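Local coordinates for protein auracyanin-B-2 (Chloroflexus aurantiacus, PDB 1QHQ) that carries electrons with a type I blue copper centre, probably as a soluble acceptor for the membrane-bound alternative complex III, at residues A[56-62]-A[118-124]. Numbering follows the deposited sequence.
With CU (copper (II) ion), chain B.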
# COMPACT_ATOMS: atom_id res chain seq x y z
N GLN A 56 -12.75 -1.47 5.55
CA GLN A 56 -11.39 -1.96 5.50
C GLN A 56 -10.56 -1.31 4.40
O GLN A 56 -11.05 -0.99 3.34
CB GLN A 56 -11.39 -3.47 5.26
CG GLN A 56 -11.97 -4.23 6.46
CD GLN A 56 -12.37 -5.64 6.04
OE1 GLN A 56 -13.34 -5.78 5.27
NE2 GLN A 56 -11.65 -6.63 6.46
N HIS A 57 -9.23 -1.24 4.66
CA HIS A 57 -8.31 -0.65 3.70
C HIS A 57 -6.87 -1.16 3.96
O HIS A 57 -6.51 -1.51 5.06
CB HIS A 57 -8.21 0.86 3.89
CG HIS A 57 -9.39 1.72 3.59
ND1 HIS A 57 -9.98 1.75 2.34
CD2 HIS A 57 -9.97 2.69 4.32
CE1 HIS A 57 -10.93 2.66 2.34
NE2 HIS A 57 -10.96 3.25 3.53
N ASN A 58 -6.12 -1.15 2.84
CA ASN A 58 -4.67 -1.46 3.00
C ASN A 58 -3.93 -0.43 2.14
O ASN A 58 -4.48 0.46 1.57
CB ASN A 58 -4.30 -2.85 2.68
CG ASN A 58 -4.37 -3.27 1.24
OD1 ASN A 58 -4.91 -2.48 0.44
ND2 ASN A 58 -3.86 -4.43 0.88
N TRP A 59 -2.59 -0.49 2.25
CA TRP A 59 -1.71 0.36 1.43
C TRP A 59 -0.76 -0.58 0.69
O TRP A 59 -0.07 -1.42 1.32
CB TRP A 59 -0.95 1.33 2.30
CG TRP A 59 -0.02 2.26 1.56
CD1 TRP A 59 -0.35 3.49 1.09
CD2 TRP A 59 1.36 2.05 1.23
NE1 TRP A 59 0.76 4.08 0.48
CE2 TRP A 59 1.79 3.17 0.54
CE3 TRP A 59 2.24 0.98 1.47
CZ2 TRP A 59 3.13 3.33 0.12
CZ3 TRP A 59 3.57 1.11 1.01
CH2 TRP A 59 3.97 2.25 0.32
N VAL A 60 -0.76 -0.47 -0.62
CA VAL A 60 -0.00 -1.37 -1.49
C VAL A 60 0.81 -0.57 -2.52
O VAL A 60 0.26 0.14 -3.32
CB VAL A 60 -0.89 -2.35 -2.28
CG1 VAL A 60 -0.02 -3.33 -3.09
CG2 VAL A 60 -1.76 -3.15 -1.31
N LEU A 61 2.15 -0.71 -2.42
CA LEU A 61 3.01 0.00 -3.41
C LEU A 61 3.35 -0.95 -4.55
O LEU A 61 3.81 -2.05 -4.30
CB LEU A 61 4.30 0.42 -2.66
CG LEU A 61 5.32 1.09 -3.63
CD1 LEU A 61 4.73 2.42 -4.11
CD2 LEU A 61 6.63 1.35 -2.90
N VAL A 62 3.07 -0.53 -5.78
CA VAL A 62 3.32 -1.39 -6.92
C VAL A 62 4.47 -0.85 -7.77
O VAL A 62 4.75 0.33 -7.76
CB VAL A 62 2.09 -1.66 -7.77
CG1 VAL A 62 0.91 -2.10 -6.87
CG2 VAL A 62 1.71 -0.48 -8.61
N TYR A 118 5.69 5.69 -8.98
CA TYR A 118 5.09 4.41 -8.66
C TYR A 118 3.70 4.66 -8.05
O TYR A 118 3.56 5.60 -7.27
CB TYR A 118 5.93 3.71 -7.56
CG TYR A 118 7.37 3.46 -7.97
CD1 TYR A 118 8.34 4.43 -7.76
CD2 TYR A 118 7.73 2.22 -8.46
CE1 TYR A 118 9.65 4.16 -8.14
CE2 TYR A 118 9.05 1.93 -8.78
CZ TYR A 118 9.97 2.94 -8.64
OH TYR A 118 11.31 2.66 -8.97
N LEU A 119 2.75 3.83 -8.40
CA LEU A 119 1.43 3.99 -7.74
C LEU A 119 1.42 3.20 -6.43
O LEU A 119 1.98 2.11 -6.34
CB LEU A 119 0.33 3.41 -8.62
CG LEU A 119 -0.11 4.24 -9.81
CD1 LEU A 119 -1.23 3.48 -10.55
CD2 LEU A 119 -0.60 5.61 -9.40
N TYR A 120 0.67 3.75 -5.47
CA TYR A 120 0.25 2.97 -4.31
C TYR A 120 -1.32 2.91 -4.40
O TYR A 120 -1.90 3.88 -4.90
CB TYR A 120 0.68 3.49 -2.99
CG TYR A 120 0.42 4.93 -2.67
CD1 TYR A 120 1.39 5.91 -3.02
CD2 TYR A 120 -0.73 5.36 -2.01
CE1 TYR A 120 1.18 7.21 -2.67
CE2 TYR A 120 -0.93 6.68 -1.69
CZ TYR A 120 0.04 7.62 -2.02
OH TYR A 120 -0.16 8.94 -1.73
N ILE A 121 -1.85 1.78 -4.04
CA ILE A 121 -3.31 1.59 -4.15
C ILE A 121 -3.79 0.87 -2.90
O ILE A 121 -3.02 0.34 -2.09
CB ILE A 121 -3.69 0.67 -5.36
CG1 ILE A 121 -3.13 -0.71 -5.21
CG2 ILE A 121 -3.22 1.35 -6.66
CD1 ILE A 121 -3.42 -1.67 -6.38
N CYS A 122 -5.11 0.77 -2.78
CA CYS A 122 -5.73 -0.11 -1.80
C CYS A 122 -6.30 -1.30 -2.61
O CYS A 122 -6.85 -1.04 -3.68
CB CYS A 122 -6.81 0.59 -1.04
SG CYS A 122 -7.80 -0.52 0.01
N THR A 123 -6.11 -2.51 -2.15
CA THR A 123 -6.61 -3.66 -2.88
C THR A 123 -7.91 -4.23 -2.32
O THR A 123 -8.34 -5.26 -2.88
CB THR A 123 -5.59 -4.78 -3.01
OG1 THR A 123 -5.10 -5.23 -1.75
CG2 THR A 123 -4.42 -4.27 -3.88
N PHE A 124 -8.53 -3.57 -1.36
CA PHE A 124 -9.87 -4.14 -0.94
C PHE A 124 -10.78 -4.04 -2.17
O PHE A 124 -10.75 -3.04 -2.86
CB PHE A 124 -10.41 -3.27 0.19
CG PHE A 124 -11.57 -4.01 0.84
CD1 PHE A 124 -11.33 -5.03 1.72
CD2 PHE A 124 -12.85 -3.73 0.39
CE1 PHE A 124 -12.40 -5.75 2.26
CE2 PHE A 124 -13.91 -4.46 0.92
CZ PHE A 124 -13.69 -5.46 1.84
CU CU B . -9.49 0.71 0.68
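Cys-122 and His-57 meet at the copper ion, bound by Cys-122 SG at 2.2 Å and by His-57 ND1 at 2.0 Å, with the sulfur lying at the edge of the imidazole, near its plane. His-127 and Met-132 complete the site. With chi1 at 171°, SG is turned away from its own N, toward the copper and the two amides that reach it, Asn-58 N at 3.4 Å across the contact and Phe-124 N from its own segment, both nearly straight; they probably draw charge from the thiolate and hold its position. Beside it, the Asn-58 amide faces Thr-123 with both ends: OD1 takes Thr-123 N on a lone pair at 2.9 Å, while ND2 gives a more bent bond to OG1, which is also hydrogen-bonded to Phe-84 O. Cutting Asn-58 back to an alanine would probably leave Thr-123 N without its acceptor and OG1 without the ND2 donor. This is the cupredoxin arrangement: strand 116-121 runs into the ligand loop at Cys-122, while antiparallel strand 60-62 follows directly after His-57. Their ladder pairs Val-60 with Ile-121 in both directions, and Val-62 N reaches Leu-119 O at 2.9 Å. On the face carrying Leu-61 and Tyr-120, Trp-59 meets Tyr-120 obliquely, NE1 over one face of the phenol and 3.2 Å from Tyr-120 CD2, the pyrrole ring and the phenol inclined at 34°. Phe-30 meets both residues edge-to-face.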